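Local coordinates for protein prefoldin beta subunit 2 (Thermococcus sp., PDB 3AEI) that probably serves as a beta subunit of archaeal prefoldin, a coiled-coil chaperone that captures unfolded proteins and hands them to the group II chaperonin, at residues Q15-T18 and L19-S22; V72-R75 and E76-L80; I57-D60 and E61-H65. All coordinates share one frame; numbering follows the deposited sequence. Where two conformers were deposited one is given.

Contact 1. Residues Q15-T18 and L19-S22; sequences QIRT and LRQS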
loop_
_atom_site.group_PDB
_atom_site.type_symbol
_atom_site.label_atom_id
_atom_site.label_comp_id
_atom_site.label_asym_id
_atom_site.label_seq_id
_atom_site.Cartn_x
_atom_site.Cartn_y
_atom_site.Cartn_z
ATOM N N GLN A 15 -16.359 -7.927 7.627
ATOM C CA GLN A 15 -15.120 -8.383 7.033
ATOM C C GLN A 15 -15.316 -8.751 5.584
ATOM O O GLN A 15 -14.439 -8.467 4.751
ATOM C CB GLN A 15 -14.539 -9.534 7.854
ATOM C CG GLN A 15 -14.207 -9.098 9.278
ATOM C CD GLN A 15 -13.563 -10.200 10.099
ATOM O OE1 GLN A 15 -13.655 -11.373 9.749
ATOM N NE2 GLN A 15 -12.933 -9.825 11.214
ATOM N N ILE A 16 -16.466 -9.351 5.277
ATOM C CA ILE A 16 -16.786 -9.713 3.895
ATOM C C ILE A 16 -16.973 -8.455 3.055
ATOM O O ILE A 16 -16.483 -8.380 1.927
ATOM C CB ILE A 16 -18.076 -10.496 3.818
ATOM C CG1 ILE A 16 -17.881 -11.853 4.490
ATOM C CG2 ILE A 16 -18.478 -10.694 2.377
ATOM C CD1 ILE A 16 -19.213 -12.542 4.752
ATOM N N ARG A 17 -17.698 -7.476 3.595
ATOM C CA ARG A 17 -17.927 -6.233 2.873
ATOM C C ARG A 17 -16.614 -5.539 2.562
ATOM O O ARG A 17 -16.449 -4.989 1.476
ATOM C CB ARG A 17 -18.815 -5.261 3.696
ATOM C CG ARG A 17 -20.306 -5.555 3.647
ATOM C CD ARG A 17 -21.055 -4.687 4.648
ATOM N NE ARG A 17 -20.873 -3.265 4.373
ATOM C CZ ARG A 17 -21.602 -2.582 3.494
ATOM N NH1 ARG A 17 -22.564 -3.193 2.810
ATOM N NH2 ARG A 17 -21.377 -1.292 3.297
ATOM N N THR A 18 -15.678 -5.543 3.518
ATOM C CA THR A 18 -14.389 -4.869 3.323
ATOM C C THR A 18 -13.622 -5.537 2.197
ATOM O O THR A 18 -13.066 -4.855 1.345
ATOM C CB THR A 18 -13.563 -4.864 4.631
ATOM O OG1 THR A 18 -14.182 -3.937 5.520
ATOM C CG2 THR A 18 -12.137 -4.440 4.415
ATOM N N LEU A 19 -13.626 -6.867 2.159
ATOM C CA LEU A 19 -12.920 -7.571 1.062
ATOM C C LEU A 19 -13.590 -7.272 -0.277
ATOM O O LEU A 19 -12.932 -7.008 -1.289
ATOM C CB LEU A 19 -12.980 -9.087 1.278
ATOM C CG LEU A 19 -11.764 -9.886 1.743
ATOM C CD1 LEU A 19 -10.814 -9.044 2.524
ATOM C CD2 LEU A 19 -12.265 -11.079 2.561
ATOM N N ARG A 20 -14.912 -7.316 -0.277
ATOM C CA ARG A 20 -15.664 -7.081 -1.482
ATOM C C ARG A 20 -15.457 -5.681 -2.041
ATOM O O ARG A 20 -15.291 -5.496 -3.256
ATOM C CB ARG A 20 -17.148 -7.335 -1.223
ATOM C CG ARG A 20 -17.980 -7.369 -2.492
ATOM C CD ARG A 20 -18.742 -6.077 -2.645
ATOM N NE ARG A 20 -19.665 -5.836 -1.525
ATOM C CZ ARG A 20 -20.148 -4.628 -1.189
ATOM N NH1 ARG A 20 -19.815 -3.536 -1.876
ATOM N NH2 ARG A 20 -20.953 -4.501 -0.139
ATOM N N GLN A 21 -15.443 -4.694 -1.158
ATOM C CA GLN A 21 -15.277 -3.305 -1.599
ATOM C C GLN A 21 -13.890 -3.058 -2.188
ATOM O O GLN A 21 -13.718 -2.208 -3.071
ATOM C CB GLN A 21 -15.519 -2.371 -0.422
ATOM C CG GLN A 21 -16.987 -2.360 -0.041
ATOM C CD GLN A 21 -17.241 -1.795 1.343
ATOM O OE1 GLN A 21 -16.326 -1.698 2.174
ATOM N NE2 GLN A 21 -18.497 -1.474 1.625
ATOM N N SER A 22 -12.903 -3.788 -1.669
ATOM C CA SER A 22 -11.548 -3.597 -2.163
ATOM C C SER A 22 -11.502 -4.127 -3.596
ATOM O O SER A 22 -10.894 -3.527 -4.477
ATOM C CB SER A 22 -10.555 -4.356 -1.271
ATOM O OG SER A 22 -9.255 -4.328 -1.848
HETATM O O HOH W 1 -16.628 -2.483 5.046
#
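Q21 lays its side chain back over the carbonyl of R17, one helical turn earlier, with CG of Q21 3.1 Å from O of R17. The same carbonyl oxygen takes the backbone N-H of Q21 in the i to i+4 bond, 2.8 Å from N to O, and the Q21 methylenes thus lie against the very carbonyl that their own N-H binds. Because CG of Q21 sits beside its own backbone N (chi1 -70°) and the chain runs extended from there, the amide reaches the R17 guanidinium. Its NE2 lies over one face of that group, 3.3 Å from R17 NH2; both atoms are donors and form no bond, and the two planes are nearly perpendicular, 82° apart. The amide's other end is better served: OE1 of Q21 accepts from a water, at 3.0 Å, that also meets T18 OG1, whose hydroxyl is hydrogen-bonded to Q14 as well.

R20 runs alongside R17 and points the same way, its NH2 3.6 Å from R17 NH1 and the guanidinium planes 87° apart. R20 forms salt bridges with E24 on its own helix and with E84 on helix 59-93, against which R17 also lies. These carboxylates probably offset the positive charge of R20, and the pairing with E84 ties this polar flank of helix 2-37 to the partner helix of the coiled coil.

Contact 2. Residues V72-R75 and E76-L80; sequences VYKR and EIEKL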
loop_
_atom_site.group_PDB
_atom_site.type_symbol
_atom_site.label_atom_id
_atom_site.label_comp_id
_atom_site.label_asym_id
_atom_site.label_seq_id
_atom_site.Cartn_x
_atom_site.Cartn_y
_atom_site.Cartn_z
ATOM N N VAL A 72 -12.224 -12.340 -12.958
ATOM C CA VAL A 72 -11.819 -12.865 -11.672
ATOM C C VAL A 72 -12.492 -12.006 -10.596
ATOM O O VAL A 72 -13.059 -12.527 -9.646
ATOM C CB VAL A 72 -10.270 -12.806 -11.506
ATOM C CG1 VAL A 72 -9.857 -13.074 -10.064
ATOM C CG2 VAL A 72 -9.615 -13.845 -12.419
ATOM N N TYR A 73 -12.453 -10.683 -10.743
ATOM C CA TYR A 73 -13.070 -9.869 -9.692
ATOM C C TYR A 73 -14.597 -10.023 -9.658
ATOM O O TYR A 73 -15.178 -10.158 -8.586
ATOM C CB TYR A 73 -12.700 -8.384 -9.833
ATOM C CG TYR A 73 -11.237 -8.061 -9.629
ATOM C CD1 TYR A 73 -10.536 -8.582 -8.553
ATOM C CD2 TYR A 73 -10.581 -7.159 -10.468
ATOM C CE1 TYR A 73 -9.220 -8.208 -8.299
ATOM C CE2 TYR A 73 -9.259 -6.782 -10.226
ATOM C CZ TYR A 73 -8.594 -7.306 -9.139
ATOM O OH TYR A 73 -7.310 -6.907 -8.852
ATOM N N LYS A 74 -15.247 -10.007 -10.813
ATOM C CA LYS A 74 -16.703 -10.151 -10.837
ATOM C C LYS A 74 -17.132 -11.424 -10.114
ATOM O O LYS A 74 -18.081 -11.410 -9.341
ATOM C CB LYS A 74 -17.236 -10.185 -12.264
ATOM C CG LYS A 74 -17.581 -8.825 -12.825
ATOM C CD LYS A 74 -18.294 -8.941 -14.157
ATOM C CE LYS A 74 -19.467 -9.899 -14.053
ATOM N NZ LYS A 74 -20.359 -9.848 -15.243
ATOM N N ARG A 75 -16.427 -12.521 -10.378
ATOM C CA ARG A 75 -16.724 -13.804 -9.756
ATOM C C ARG A 75 -16.532 -13.761 -8.239
ATOM O O ARG A 75 -17.374 -14.229 -7.475
ATOM C CB ARG A 75 -15.828 -14.885 -10.365
ATOM C CG ARG A 75 -16.086 -16.293 -9.848
ATOM C CD ARG A 75 -15.253 -17.302 -10.624
ATOM N NE ARG A 75 -15.494 -17.211 -12.063
ATOM C CZ ARG A 75 -16.660 -17.467 -12.644
ATOM N NH1 ARG A 75 -16.782 -17.355 -13.957
ATOM N NH2 ARG A 75 -17.703 -17.842 -11.917
ATOM N N GLU A 76 -15.407 -13.206 -7.802
ATOM C CA GLU A 76 -15.122 -13.123 -6.376
ATOM C C GLU A 76 -16.144 -12.218 -5.683
ATOM O O GLU A 76 -16.622 -12.547 -4.593
ATOM C CB GLU A 76 -13.689 -12.626 -6.163
ATOM C CG GLU A 76 -12.669 -13.653 -6.592
ATOM C CD GLU A 76 -11.241 -13.142 -6.619
ATOM O OE1 GLU A 76 -11.035 -11.910 -6.729
ATOM O OE2 GLU A 76 -10.323 -13.995 -6.552
ATOM N N ILE A 77 -16.505 -11.121 -6.341
ATOM C CA ILE A 77 -17.475 -10.168 -5.806
ATOM C C ILE A 77 -18.858 -10.819 -5.727
ATOM O O ILE A 77 -19.574 -10.653 -4.737
ATOM C CB ILE A 77 -17.545 -8.900 -6.684
ATOM C CG1 ILE A 77 -16.234 -8.089 -6.510
ATOM C CG2 ILE A 77 -18.826 -8.100 -6.363
ATOM C CD1 ILE A 77 -15.951 -7.057 -7.619
ATOM N N GLU A 78 -19.252 -11.559 -6.768
ATOM C CA GLU A 78 -20.560 -12.217 -6.732
ATOM C C GLU A 78 -20.639 -13.222 -5.582
ATOM O O GLU A 78 -21.665 -13.315 -4.892
ATOM C CB GLU A 78 -20.848 -12.946 -8.054
ATOM C CG GLU A 78 -21.383 -12.032 -9.150
ATOM C CD GLU A 78 -21.445 -12.702 -10.519
ATOM O OE1 GLU A 78 -21.793 -12.009 -11.505
ATOM O OE2 GLU A 78 -21.144 -13.916 -10.609
ATOM N N LYS A 79 -19.555 -13.957 -5.358
ATOM C CA LYS A 79 -19.544 -14.924 -4.281
ATOM C C LYS A 79 -19.612 -14.253 -2.927
ATOM O O LYS A 79 -20.288 -14.736 -2.026
ATOM C CB LYS A 79 -18.305 -15.798 -4.357
ATOM C CG LYS A 79 -18.398 -16.820 -5.512
ATOM C CD LYS A 79 -17.190 -17.742 -5.547
ATOM C CE LYS A 79 -17.201 -18.622 -6.795
ATOM N NZ LYS A 79 -15.949 -19.403 -6.921
ATOM N N LEU A 80 -18.915 -13.130 -2.779
ATOM C CA LEU A 80 -18.946 -12.452 -1.488
ATOM C C LEU A 80 -20.308 -11.797 -1.256
ATOM O O LEU A 80 -20.817 -11.813 -0.131
ATOM C CB LEU A 80 -17.813 -11.404 -1.399
ATOM C CG LEU A 80 -16.379 -11.925 -1.377
ATOM C CD1 LEU A 80 -15.433 -10.791 -1.645
ATOM C CD2 LEU A 80 -16.061 -12.611 -0.075
#
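I77 and Y73 form the tightly packed side of this two-turn piece of helix. CG1 of I77 lies 3.1 Å from O of Y73, the carbonyl oxygen that also accepts from I77 N at 2.8 Å. Placed beside the backbone N (chi1 -70°), CG1 sends CD1 back along the helix to within 4.2 Å of Y73 CB. This flank faces helix 2-37, where I77 touches E24 and Y73 touches K26.

E76 borders it and touches L23 of the same helix. The glutamate runs beside V72, and its carboxylate rests on a methyl, OE2 lying 3.7 Å from V72 CG1. Its other oxygen, OE1, comes to the edge of the Y73 ring, near the ring plane and 3.8 Å from CD1. With an alanine here, V72 CG1 and the edge of the Y73 ring would probably lose the group packed against them.

Charged ends make the looser side. K74, which also touches M27 of helix 2-37, lies side by side with E78, yet NZ of K74 stays 4.5 Å from OE1 of E78, too far for a salt bridge. R75 and K79 also run alongside each other, and their side chains touch through R75 CG and K79 CE at 4.0 Å. An inward side of I77 and Y73, flanked by long charged chains, is characteristic of an amphipathic coiled-coil helix, as in the prefoldin arm.

Contact 3. Residues I57-D60 and E61-H65; sequences ITKD and EAIEH. With SO4 (sulfate ion), chain C.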
loop_
_atom_site.group_PDB
_atom_site.type_symbol
_atom_site.label_atom_id
_atom_site.label_comp_id
_atom_site.label_asym_id
_atom_site.label_seq_id
_atom_site.Cartn_x
_atom_site.Cartn_y
_atom_site.Cartn_z
ATOM N N ILE A 57 3.678 -2.616 -21.744
ATOM C CA ILE A 57 2.830 -3.568 -22.426
ATOM C C ILE A 57 2.068 -2.858 -23.524
ATOM O O ILE A 57 2.004 -1.635 -23.546
ATOM C CB ILE A 57 1.838 -4.291 -21.492
ATOM C CG1 ILE A 57 0.883 -3.325 -20.814
ATOM C CG2 ILE A 57 2.594 -5.082 -20.437
ATOM C CD1 ILE A 57 -0.246 -4.034 -20.120
ATOM N N THR A 58 1.531 -3.629 -24.456
ATOM C CA THR A 58 0.780 -3.021 -25.546
ATOM C C THR A 58 -0.677 -2.773 -25.179
ATOM O O THR A 58 -1.183 -3.265 -24.174
ATOM C CB THR A 58 0.801 -3.943 -26.791
ATOM O OG1 THR A 58 0.065 -5.147 -26.500
ATOM C CG2 THR A 58 2.250 -4.303 -27.179
ATOM N N LYS A 59 -1.361 -1.996 -26.018
ATOM C CA LYS A 59 -2.780 -1.742 -25.821
ATOM C C LYS A 59 -3.545 -3.069 -25.768
ATOM O O LYS A 59 -4.366 -3.277 -24.899
ATOM C CB LYS A 59 -3.303 -0.866 -26.974
ATOM C CG LYS A 59 -4.804 -0.742 -27.009
ATOM C CD LYS A 59 -5.246 0.079 -28.222
ATOM C CE LYS A 59 -6.767 0.090 -28.369
ATOM N NZ LYS A 59 -7.239 0.821 -29.589
ATOM N N ASP A 60 -3.286 -3.984 -26.700
ATOM C CA ASP A 60 -3.968 -5.272 -26.701
ATOM C C ASP A 60 -3.671 -6.087 -25.443
ATOM O O ASP A 60 -4.553 -6.744 -24.900
ATOM C CB ASP A 60 -3.582 -6.072 -27.958
ATOM C CG ASP A 60 -4.280 -5.561 -29.219
ATOM O OD1 ASP A 60 -4.104 -6.195 -30.284
ATOM O OD2 ASP A 60 -5.002 -4.538 -29.153
ATOM N N GLU A 61 -2.433 -6.025 -24.947
ATOM C CA GLU A 61 -2.115 -6.772 -23.747
ATOM C C GLU A 61 -2.858 -6.161 -22.565
ATOM O O GLU A 61 -3.340 -6.875 -21.690
ATOM C CB GLU A 61 -0.600 -6.728 -23.481
ATOM C CG GLU A 61 0.208 -7.602 -24.492
ATOM C CD GLU A 61 1.730 -7.429 -24.413
ATOM O OE1 GLU A 61 2.218 -6.387 -23.943
ATOM O OE2 GLU A 61 2.460 -8.355 -24.869
ATOM N N ALA A 62 -2.942 -4.835 -22.551
ATOM C CA ALA A 62 -3.618 -4.122 -21.456
ATOM C C ALA A 62 -5.098 -4.461 -21.439
ATOM O O ALA A 62 -5.657 -4.748 -20.398
ATOM C CB ALA A 62 -3.430 -2.611 -21.618
ATOM N N ILE A 63 -5.724 -4.463 -22.609
ATOM C CA ILE A 63 -7.134 -4.797 -22.668
ATOM C C ILE A 63 -7.341 -6.258 -22.200
ATOM O O ILE A 63 -8.274 -6.555 -21.448
ATOM C CB ILE A 63 -7.690 -4.563 -24.119
ATOM C CG1 ILE A 63 -7.654 -3.070 -24.433
ATOM C CG2 ILE A 63 -9.125 -5.093 -24.216
ATOM C CD1 ILE A 63 -7.905 -2.745 -25.903
ATOM N N GLU A 64 -6.463 -7.167 -22.610
ATOM C CA GLU A 64 -6.578 -8.565 -22.185
ATOM C C GLU A 64 -6.496 -8.713 -20.675
ATOM O O GLU A 64 -7.300 -9.422 -20.042
ATOM C CB GLU A 64 -5.494 -9.397 -22.853
ATOM C CG GLU A 64 -5.863 -9.839 -24.237
ATOM C CD GLU A 64 -4.798 -10.711 -24.877
ATOM O OE1 GLU A 64 -4.172 -11.525 -24.156
ATOM O OE2 GLU A 64 -4.608 -10.581 -26.106
ATOM N N HIS A 65 -5.553 -7.990 -20.090
ATOM C CA HIS A 65 -5.393 -8.022 -18.657
ATOM C C HIS A 65 -6.654 -7.476 -17.961
ATOM O O HIS A 65 -7.131 -8.053 -16.974
ATOM C CB HIS A 65 -4.171 -7.207 -18.255
ATOM C CG HIS A 65 -4.068 -6.983 -16.786
ATOM N ND1 HIS A 65 -3.930 -8.014 -15.877
ATOM C CD2 HIS A 65 -4.101 -5.838 -16.063
ATOM C CE1 HIS A 65 -3.878 -7.508 -14.656
ATOM N NE2 HIS A 65 -3.984 -6.195 -14.741
HETATM S S SO4 C . -3.738 -11.481 -16.334
HETATM O O1 SO4 C . -4.464 -12.708 -16.715
HETATM O O2 SO4 C . -4.589 -10.657 -15.458
HETATM O O3 SO4 C . -3.400 -10.712 -17.546
HETATM O O4 SO4 C . -2.503 -11.852 -15.617
#
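Two reciprocal hydrogen bonds join T58 and E61. The hydroxyl OG1 of T58 accepts the E61 backbone N-H, with OG1 and N 3.1 Å apart, while E61 OE1 accepts the T58 backbone N-H, with OE1 and N 2.9 Å apart. Together they make a capping box, with T58 as the N-cap of helix 59-93. The threonine hydroxyl sits between its backbone N and carbonyl carbon (chi1 67°), which turns it toward the amide that the first turn presents. On the glutamate, the N-H arrives on the anti side of OE1, 35° out of the carboxylate plane, at an N-H...O angle of 163°. The same oxygen makes a carbon-oxygen contact with I57, whose CB lies 3.2 Å from E61 OE1. Behind the box the regular helix bonds begin, A62 N reaching T58 O at 2.9 Å.

Apolar contacts back this polar turn. CD1 of I57 reaches over to A62, 3.8 Å from the methyl CB. I57 also packs on I46 and R48 of the neighbouring strand, while A62 touches I37 of helix 2-37. Farther round, K59 and I63 lie side by side, with CG of K59 3.9 Å from I63 CD1.

Charged and polar partners lie beyond the two segments. OE2 of E61 forms a salt bridge with R44 of a second subunit, and E64 forms one with R68. H65 presents its ring edge to a sulfate, probably from the crystallisation liquor: ND1 donates to O2 at 2.8 Å and more weakly to O3, and R48 also binds the ion. On the ring's other nitrogen, NE2 is hydrogen-bonded to D52 of a third subunit. With a sulfate at ND1 and an aspartate at NE2, the imidazole in this crystal is likely to be pushed toward the protonated, cationic form, and the E61 salt bridge probably contributes to the contact between subunits.

Contact 1 lies on helix 2-37, whereas contact 3, at the start of helix 59-93, and contact 2, farther along it, follow in that order, so the chain visits them as 1, 3, 2. Contacts 1 and 2 face each other across the antiparallel coiled coil, their centres about 11 Å apart, and touch where L80 packs on L19 and R20 and where the I77 side chain meets that of R20. Contact 3 stands apart, its centre about 28 Å from that of contact 1 and about 22 Å from that of contact 2. The general principle is a division of labour: helices pair along the arm, and contact 3 adds strand and subunit contacts to that helix packing.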